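Local coordinates for DisA protein (Sorangium cellulosum, PDB 6CCA) that probably methylates a carbon of the polyketide intermediate on a trans-acyltransferase assembly line, giving the gem-dimethyl group of disorazol, at residues F30-E35 and F384-P389; L229-G234 and D301-A306; W331-E336 and V404-S409. All coordinates share one frame; numbering follows the deposited sequence.

Interaction 1 of 3, residues F30-E35 and F384-P389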
loop_
_atom_site.group_PDB
_atom_site.type_symbol
_atom_site.label_atom_id
_atom_site.label_comp_id
_atom_site.label_asym_id
_atom_site.label_seq_id
_atom_site.Cartn_x
_atom_site.Cartn_y
_atom_site.Cartn_z
ATOM N N PHE A 30 -27.880 4.157 12.414
ATOM C CA PHE A 30 -27.438 5.425 12.980
ATOM C C PHE A 30 -27.286 6.407 11.824
ATOM O O PHE A 30 -27.236 5.996 10.690
ATOM C CB PHE A 30 -26.118 5.257 13.781
ATOM C CG PHE A 30 -24.976 4.631 12.970
ATOM C CD1 PHE A 30 -24.103 5.446 12.239
ATOM C CD2 PHE A 30 -24.739 3.246 12.960
ATOM C CE1 PHE A 30 -23.039 4.917 11.492
ATOM C CE2 PHE A 30 -23.653 2.715 12.228
ATOM C CZ PHE A 30 -22.832 3.558 11.477
ATOM N N GLU A 31 -27.230 7.696 12.123
ATOM C CA GLU A 31 -27.126 8.743 11.109
ATOM C C GLU A 31 -25.745 8.867 10.444
ATOM O O GLU A 31 -24.751 8.522 11.047
ATOM C CB GLU A 31 -27.463 10.082 11.788
ATOM C CG GLU A 31 -28.964 10.121 12.147
ATOM C CD GLU A 31 -29.857 10.185 10.901
ATOM O OE1 GLU A 31 -30.066 11.313 10.399
ATOM O OE2 GLU A 31 -30.338 9.122 10.400
ATOM N N PRO A 32 -25.716 9.332 9.200
ATOM C CA PRO A 32 -24.450 9.545 8.510
ATOM C C PRO A 32 -23.603 10.485 9.335
ATOM O O PRO A 32 -24.085 11.517 9.837
ATOM C CB PRO A 32 -24.855 10.136 7.169
ATOM C CG PRO A 32 -26.262 9.682 6.951
ATOM C CD PRO A 32 -26.871 9.581 8.316
ATOM N N LEU A 33 -22.353 10.117 9.554
ATOM C CA LEU A 33 -21.457 10.987 10.321
ATOM C C LEU A 33 -20.144 11.417 9.643
ATOM O O LEU A 33 -19.362 12.154 10.229
ATOM C CB LEU A 33 -21.240 10.478 11.719
ATOM C CG LEU A 33 -20.508 9.146 11.855
ATOM C CD1 LEU A 33 -19.459 9.224 12.953
ATOM C CD2 LEU A 33 -21.553 8.073 12.134
ATOM N N LEU A 34 -19.902 10.925 8.454
ATOM C CA LEU A 34 -18.646 11.232 7.817
ATOM C C LEU A 34 -18.498 12.689 7.424
ATOM O O LEU A 34 -17.453 13.291 7.638
ATOM C CB LEU A 34 -18.419 10.337 6.616
ATOM C CG LEU A 34 -17.043 10.454 5.927
ATOM C CD1 LEU A 34 -15.927 10.306 6.904
ATOM C CD2 LEU A 34 -16.901 9.463 4.781
ATOM N N GLU A 35 -19.550 13.278 6.915
ATOM C CA GLU A 35 -19.451 14.687 6.412
ATOM C C GLU A 35 -18.944 15.605 7.510
ATOM O O GLU A 35 -18.009 16.381 7.295
ATOM C CB GLU A 35 -20.845 15.129 5.898
ATOM C CG GLU A 35 -20.945 16.576 5.431
ATOM C CD GLU A 35 -22.321 16.922 4.821
ATOM O OE1 GLU A 35 -23.224 16.055 4.656
ATOM O OE2 GLU A 35 -22.481 18.111 4.494
ATOM N N PHE A 384 -20.419 4.264 -2.318
ATOM C CA PHE A 384 -20.067 4.989 -1.157
ATOM C C PHE A 384 -20.367 6.458 -1.402
ATOM O O PHE A 384 -20.333 6.863 -2.570
ATOM C CB PHE A 384 -18.545 4.803 -0.843
ATOM C CG PHE A 384 -18.181 3.414 -0.419
ATOM C CD1 PHE A 384 -17.909 2.423 -1.363
ATOM C CD2 PHE A 384 -18.044 3.069 0.936
ATOM C CE1 PHE A 384 -17.553 1.112 -0.980
ATOM C CE2 PHE A 384 -17.679 1.765 1.322
ATOM C CZ PHE A 384 -17.428 0.780 0.352
ATOM N N ARG A 385 -20.560 7.221 -0.335
ATOM C CA ARG A 385 -20.761 8.673 -0.354
ATOM C C ARG A 385 -19.773 9.424 0.520
ATOM O O ARG A 385 -19.084 8.838 1.290
ATOM C CB ARG A 385 -22.155 9.027 0.164
ATOM C CG ARG A 385 -23.169 7.970 -0.076
ATOM C CD ARG A 385 -24.527 8.329 0.399
ATOM N NE ARG A 385 -24.599 8.079 1.824
ATOM C CZ ARG A 385 -25.612 7.506 2.422
ATOM N NH1 ARG A 385 -26.624 7.067 1.722
ATOM N NH2 ARG A 385 -25.591 7.393 3.726
ATOM N N ARG A 386 -19.753 10.739 0.403
ATOM C CA ARG A 386 -18.883 11.581 1.181
ATOM C C ARG A 386 -17.433 11.150 1.013
ATOM O O ARG A 386 -16.648 11.374 1.859
ATOM C CB ARG A 386 -19.251 11.509 2.657
ATOM C CG ARG A 386 -20.067 12.632 3.212
ATOM C CD ARG A 386 -21.408 12.028 3.598
ATOM N NE ARG A 386 -22.389 12.537 2.750
ATOM C CZ ARG A 386 -23.657 12.197 2.687
ATOM N NH1 ARG A 386 -24.204 11.240 3.406
ATOM N NH2 ARG A 386 -24.369 12.848 1.842
ATOM N N VAL A 387 -17.150 10.526 -0.105
ATOM C CA VAL A 387 -15.827 9.996 -0.315
ATOM C C VAL A 387 -14.788 11.097 -0.202
ATOM O O VAL A 387 -14.884 12.095 -0.844
ATOM C CB VAL A 387 -15.695 9.216 -1.608
ATOM C CG1 VAL A 387 -14.318 8.623 -1.689
ATOM C CG2 VAL A 387 -16.715 8.119 -1.682
ATOM N N ALA A 388 -13.840 10.898 0.693
ATOM C CA ALA A 388 -12.860 11.916 1.054
ATOM C C ALA A 388 -11.420 11.436 1.076
ATOM O O ALA A 388 -10.919 10.976 2.115
ATOM C CB ALA A 388 -13.231 12.570 2.369
ATOM N N PRO A 389 -10.724 11.549 -0.066
ATOM C CA PRO A 389 -9.300 11.462 -0.032
ATOM C C PRO A 389 -8.847 12.715 0.675
ATOM O O PRO A 389 -9.315 13.848 0.326
ATOM C CB PRO A 389 -8.894 11.456 -1.491
ATOM C CG PRO A 389 -10.127 11.249 -2.270
ATOM C CD PRO A 389 -11.247 11.774 -1.412
#
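At the outer edge of the methyltransferase sheet, where strands 384-385 and 387-389 meet at a corner, R386 receives L34 and E35 from the start of helix 34-41. L34 sends CG anti to its backbone nitrogen (chi1 -174°), and this brings CD2 over the arginine's backbone: CD2 lies 3.5 Å from R386 O and 3.8 Å from R386 CB, the two side chains running antiparallel alongside one another. Leucine fits because its methyl lies against R386 CB and the adjacent backbone, where no polar partner is needed.

R386 itself makes the turn, its positive phi (55°) swinging the chain from one edge strand to the next. The strands joined here pair antiparallel with strand 402-409, and E408 of that strand forms salt bridges through OE1 with both R386 NH1 and R385 NH2. E35 probably adds only a weak electrostatic pull. Its OE1 lies over a face of the R386 guanidinium, 4.1 Å from R386 NE, with no N-H directed at it, while E35 CB packs on R386 CG at 3.7 Å. P32, a rigid apolar ring, touches both arginine ends: P32 CB is 4.0 Å from R386 NH1, and P32 CG is equally far from R385 NH2.

Interaction 2 of 3, residues L229-G234 and D301-A306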
loop_
_atom_site.group_PDB
_atom_site.type_symbol
_atom_site.label_atom_id
_atom_site.label_comp_id
_atom_site.label_asym_id
_atom_site.label_seq_id
_atom_site.Cartn_x
_atom_site.Cartn_y
_atom_site.Cartn_z
ATOM N N LEU A 229 -13.254 -3.742 11.867
ATOM C CA LEU A 229 -12.531 -4.826 11.204
ATOM C C LEU A 229 -11.286 -4.270 10.558
ATOM O O LEU A 229 -11.392 -3.355 9.780
ATOM C CB LEU A 229 -13.429 -5.449 10.163
ATOM C CG LEU A 229 -12.785 -6.358 9.105
ATOM C CD1 LEU A 229 -12.368 -7.610 9.840
ATOM C CD2 LEU A 229 -13.769 -6.692 8.013
ATOM N N GLU A 230 -10.126 -4.856 10.828
ATOM C CA GLU A 230 -8.967 -4.612 10.035
ATOM C C GLU A 230 -8.720 -5.784 9.107
ATOM O O GLU A 230 -8.594 -6.924 9.540
ATOM C CB GLU A 230 -7.716 -4.368 10.861
ATOM C CG GLU A 230 -6.518 -4.059 9.995
ATOM C CD GLU A 230 -5.264 -3.601 10.759
ATOM O OE1 GLU A 230 -5.215 -3.746 12.014
ATOM O OE2 GLU A 230 -4.321 -3.167 10.022
ATOM N N VAL A 231 -8.639 -5.487 7.820
ATOM C CA VAL A 231 -8.278 -6.503 6.842
ATOM C C VAL A 231 -6.815 -6.485 6.551
ATOM O O VAL A 231 -6.169 -5.429 6.584
ATOM C CB VAL A 231 -9.097 -6.353 5.547
ATOM C CG1 VAL A 231 -10.577 -6.635 5.859
ATOM C CG2 VAL A 231 -8.987 -5.005 4.976
ATOM N N GLY A 232 -6.253 -7.644 6.197
ATOM C CA GLY A 232 -4.827 -7.626 5.912
ATOM C C GLY A 232 -3.929 -7.078 6.987
ATOM O O GLY A 232 -2.917 -6.466 6.681
ATOM N N ALA A 233 -4.213 -7.365 8.250
ATOM C CA ALA A 233 -3.383 -6.891 9.362
ATOM C C ALA A 233 -1.940 -7.443 9.358
ATOM O O ALA A 233 -1.062 -6.868 10.041
ATOM C CB ALA A 233 -4.046 -7.164 10.692
ATOM N N GLY A 234 -1.727 -8.563 8.664
ATOM C CA GLY A 234 -0.354 -9.058 8.413
ATOM C C GLY A 234 0.199 -9.436 9.725
ATOM O O GLY A 234 -0.514 -10.029 10.526
ATOM N N ASP A 301 -18.890 -1.449 12.048
ATOM C CA ASP A 301 -19.064 -0.013 11.939
ATOM C C ASP A 301 -18.002 0.568 11.021
ATOM O O ASP A 301 -18.221 1.593 10.374
ATOM C CB ASP A 301 -18.939 0.580 13.308
ATOM C CG ASP A 301 -20.096 0.138 14.222
ATOM O OD1 ASP A 301 -21.183 0.769 14.122
ATOM O OD2 ASP A 301 -19.969 -0.901 14.882
ATOM N N VAL A 302 -16.804 -0.016 11.060
ATOM C CA VAL A 302 -15.625 0.500 10.291
ATOM C C VAL A 302 -14.859 -0.691 9.777
ATOM O O VAL A 302 -14.687 -1.679 10.501
ATOM C CB VAL A 302 -14.647 1.353 11.176
ATOM C CG1 VAL A 302 -13.470 1.903 10.379
ATOM C CG2 VAL A 302 -15.356 2.484 11.863
ATOM N N VAL A 303 -14.430 -0.599 8.524
ATOM C CA VAL A 303 -13.430 -1.469 7.986
ATOM C C VAL A 303 -12.179 -0.662 7.667
ATOM O O VAL A 303 -12.263 0.330 6.922
ATOM C CB VAL A 303 -13.899 -2.181 6.753
ATOM C CG1 VAL A 303 -12.820 -3.048 6.157
ATOM C CG2 VAL A 303 -15.061 -3.085 7.052
ATOM N N LEU A 304 -11.034 -1.096 8.186
ATOM C CA LEU A 304 -9.731 -0.471 7.950
ATOM C C LEU A 304 -8.873 -1.364 7.068
ATOM O O LEU A 304 -8.740 -2.584 7.309
ATOM C CB LEU A 304 -8.997 -0.302 9.299
ATOM C CG LEU A 304 -7.504 0.039 9.194
ATOM C CD1 LEU A 304 -7.378 1.438 8.584
ATOM C CD2 LEU A 304 -6.913 0.025 10.576
ATOM N N GLY A 305 -8.292 -0.774 6.025
ATOM C CA GLY A 305 -7.376 -1.486 5.111
ATOM C C GLY A 305 -6.137 -0.661 4.932
ATOM O O GLY A 305 -6.183 0.364 4.230
ATOM N N ALA A 306 -5.039 -1.079 5.531
ATOM C CA ALA A 306 -3.833 -0.308 5.465
ATOM C C ALA A 306 -2.927 -0.928 4.499
ATOM O O ALA A 306 -2.230 -1.914 4.866
ATOM C CB ALA A 306 -3.207 -0.264 6.863
HETATM O O HOH W 1 -4.555 -3.303 7.189
HETATM O O HOH W 2 -1.747 -3.779 7.251
#
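L229 and L304 are joined by a short backbone hydrogen bond, L304 N to L229 O at 2.8 Å, which arrives nearly along the C=O axis. The N-H of L229 is satisfied by V302 O at 2.9 Å, and that of V231 by L304 O at 2.9 Å, so the strands are stitched in parallel register from L229-V303 to E230-L304. E230, between them, turns its backbone to the other neighbour, bonding with F256 of strand 253-257, while E230 O also receives T258 OG1.

After the V231 N bond the strands part and water takes over. One water accepts the N-H of A306 (2.8 Å) and lies within hydrogen-bonding distance of both V231 O (2.7 Å) and E230 OE2 (2.8 Å), filling the place of a direct strand bond. A second water, at longer distances, lies between G232 O and A306 O.

The E230 side chain sets CG opposite the backbone N (chi1 -178°) and stays extended beyond it, running alongside L304 so that E230 CD is 4.0 Å from L304 CD2. Its carboxylate is buried yet well supplied, since OE1 accepts from the hydroxyls of Y255 and T239. On the opposite face, where L229, V231 and V303 point, the contact is apolar: branched residues suit it, with L229 CD2 lying 4.0 Å from V303 CG2.

Beyond V231 the chain turns sharply, G232 and G234 both having positive phi, a conformation that glycine adopts easily; G234 N is held by D259 OD1. An acidic residue near the end of a central parallel strand, followed by a glycine-rich turn, is the hallmark of the first sequence motif in Rossmann-like class I methyltransferases, where this loop typically borders the S-adenosylmethionine site.

Interaction 3 of 3, residues W331-E336 and V404-S409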
loop_
_atom_site.group_PDB
_atom_site.type_symbol
_atom_site.label_atom_id
_atom_site.label_comp_id
_atom_site.label_asym_id
_atom_site.label_seq_id
_atom_site.Cartn_x
_atom_site.Cartn_y
_atom_site.Cartn_z
ATOM N N TRP A 331 -17.990 3.221 7.868
ATOM C CA TRP A 331 -16.845 3.779 7.081
ATOM C C TRP A 331 -15.858 2.730 6.602
ATOM O O TRP A 331 -15.554 1.759 7.333
ATOM C CB TRP A 331 -16.071 4.761 7.945
ATOM C CG TRP A 331 -16.776 5.995 8.429
ATOM C CD1 TRP A 331 -18.085 6.308 8.321
ATOM C CD2 TRP A 331 -16.174 7.000 9.219
ATOM N NE1 TRP A 331 -18.315 7.529 8.934
ATOM C CE2 TRP A 331 -17.163 7.946 9.535
ATOM C CE3 TRP A 331 -14.866 7.190 9.705
ATOM C CZ2 TRP A 331 -16.890 9.095 10.279
ATOM C CZ3 TRP A 331 -14.578 8.322 10.480
ATOM C CH2 TRP A 331 -15.608 9.295 10.739
ATOM N N LEU A 332 -15.366 2.927 5.383
ATOM C CA LEU A 332 -14.137 2.313 4.923
ATOM C C LEU A 332 -13.008 3.323 5.055
ATOM O O LEU A 332 -13.177 4.486 4.645
ATOM C CB LEU A 332 -14.317 1.896 3.488
ATOM C CG LEU A 332 -13.071 1.375 2.791
ATOM C CD1 LEU A 332 -12.561 0.098 3.482
ATOM C CD2 LEU A 332 -13.348 1.071 1.316
ATOM N N VAL A 333 -11.941 2.934 5.734
ATOM C CA VAL A 333 -10.774 3.798 5.913
ATOM C C VAL A 333 -9.620 3.092 5.203
ATOM O O VAL A 333 -9.238 1.922 5.545
ATOM C CB VAL A 333 -10.454 3.972 7.394
ATOM C CG1 VAL A 333 -9.186 4.814 7.525
ATOM C CG2 VAL A 333 -11.657 4.590 8.101
ATOM N N LEU A 334 -9.106 3.741 4.164
ATOM C CA LEU A 334 -7.964 3.219 3.411
ATOM C C LEU A 334 -6.712 4.054 3.647
ATOM O O LEU A 334 -6.798 5.311 3.663
ATOM C CB LEU A 334 -8.277 3.227 1.906
ATOM C CG LEU A 334 -9.456 2.470 1.383
ATOM C CD1 LEU A 334 -9.741 2.756 -0.091
ATOM C CD2 LEU A 334 -9.225 0.977 1.587
ATOM N N ASN A 335 -5.575 3.365 3.802
ATOM C CA ASN A 335 -4.272 3.969 3.657
ATOM C C ASN A 335 -3.624 3.291 2.472
ATOM O O ASN A 335 -3.441 2.033 2.489
ATOM C CB ASN A 335 -3.479 3.724 4.918
ATOM C CG ASN A 335 -2.087 4.353 4.879
ATOM O OD1 ASN A 335 -1.685 4.962 3.875
ATOM N ND2 ASN A 335 -1.389 4.290 6.020
ATOM N N GLU A 336 -3.388 4.045 1.420
ATOM C CA GLU A 336 -2.964 3.506 0.151
ATOM C C GLU A 336 -1.850 4.331 -0.516
ATOM O O GLU A 336 -1.776 5.543 -0.397
ATOM C CB GLU A 336 -4.147 3.439 -0.871
ATOM C CG GLU A 336 -5.057 2.216 -0.699
ATOM C CD GLU A 336 -4.378 0.932 -1.201
ATOM O OE1 GLU A 336 -3.597 0.947 -2.163
ATOM O OE2 GLU A 336 -4.623 -0.126 -0.628
ATOM N N VAL A 404 -4.651 8.889 2.829
ATOM C CA VAL A 404 -5.754 8.232 3.533
ATOM C C VAL A 404 -7.084 8.682 2.878
ATOM O O VAL A 404 -7.300 9.886 2.575
ATOM C CB VAL A 404 -5.696 8.502 5.001
ATOM C CG1 VAL A 404 -7.013 8.181 5.694
ATOM C CG2 VAL A 404 -4.555 7.718 5.633
ATOM N N ILE A 405 -7.937 7.720 2.624
ATOM C CA ILE A 405 -9.217 7.895 1.918
ATOM C C ILE A 405 -10.326 7.356 2.786
ATOM O O ILE A 405 -10.242 6.234 3.243
ATOM C CB ILE A 405 -9.240 7.251 0.529
ATOM C CG1 ILE A 405 -8.029 7.739 -0.317
ATOM C CG2 ILE A 405 -10.563 7.575 -0.181
ATOM C CD1 ILE A 405 -7.135 6.649 -0.724
ATOM N N LEU A 406 -11.314 8.189 3.078
ATOM C CA LEU A 406 -12.491 7.835 3.893
ATOM C C LEU A 406 -13.725 7.760 3.003
ATOM O O LEU A 406 -13.866 8.551 2.070
ATOM C CB LEU A 406 -12.739 8.854 4.997
ATOM C CG LEU A 406 -11.493 9.255 5.822
ATOM C CD1 LEU A 406 -11.811 10.386 6.767
ATOM C CD2 LEU A 406 -10.979 8.110 6.591
ATOM N N ALA A 407 -14.588 6.792 3.250
ATOM C CA ALA A 407 -15.790 6.637 2.439
ATOM C C ALA A 407 -16.926 6.050 3.309
ATOM O O ALA A 407 -16.662 5.230 4.196
ATOM C CB ALA A 407 -15.495 5.696 1.333
ATOM N N GLU A 408 -18.146 6.525 3.066
ATOM C CA GLU A 408 -19.334 6.139 3.855
ATOM C C GLU A 408 -20.192 5.221 3.015
ATOM O O GLU A 408 -20.573 5.505 1.853
ATOM C CB GLU A 408 -20.086 7.410 4.241
ATOM C CG GLU A 408 -21.411 7.225 4.962
ATOM C CD GLU A 408 -22.012 8.585 5.274
ATOM O OE1 GLU A 408 -22.822 8.990 4.457
ATOM O OE2 GLU A 408 -21.673 9.202 6.335
ATOM N N SER A 409 -20.517 4.085 3.576
ATOM C CA SER A 409 -21.282 3.117 2.831
ATOM C C SER A 409 -22.754 3.516 2.834
ATOM O O SER A 409 -23.269 3.908 3.857
ATOM C CB SER A 409 -21.214 1.745 3.484
ATOM O OG SER A 409 -21.971 0.856 2.708
HETATM O O HOH W 3 -21.153 7.814 8.507
#
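E408 OE2 is gripped by two donors: a water at 2.6 Å, and the backbone N-H of L34. The glutamate is extended as far as its carboxylate (chi1 175°, chi2 180°), which carries that group out to both. The same water accepts W331 NE1 at 2.9 Å, lying in the plane of the indole at its edge, so it ties the first residue of 331-336 to its cross-strand partner. A glutamate suits this buried spot because each of its oxygens has donors to meet.

Between the strands, four backbone bonds are supplemented by three CA-H...O contacts. L332 and A407 exchange both N-H groups, and so do L334 and I405; L334 N to I405 O is the straightest of the four (2.9 Å, 176° at the hydrogen). In two of the non-hydrogen-bonded pairs the side chains touch directly. V333 and L406 lie side by side, L406 CD2 coming 3.9 Å from both V333 CG1 and V333 CG2, so that this methyl sits against both branches of the valine; N335 CB meets V404 CG2 at 4.2 Å.

Strand 402-409 is antiparallel to strand 330-337, as expected of the reversed strand in a class I methyltransferase sheet. The face bearing L332, L334 and I405 packs against L379 and W375 of helix 372-381. On the other face, W331 meets F212 of helix 196-216 edge-to-face, and L406 reaches L34 and I41 of helix 34-41.

In the fold
Interactions 2 and 3 lie buried within one mixed sheet, and interaction 1 is a surface contact at its edge. Strands 300-306 and 330-337 are neighbours, so V303 and W331 carry backbone bonding straight from interaction 2 into interaction 3; the centres of the two interactions lie about 10 Å apart. Interaction 3 in turn borders interaction 1: A388 N probably bonds to L406 O, and E408 forms salt bridges with the arginines at the edge. The chemistry changes accordingly. Parallel and antiparallel backbone bonds dominate inside, helped by water where strands diverge or an indole is buried, whereas 30-35 and 384-389 share no hydrogen bond and rely on aliphatic contacts and loosely paired charges.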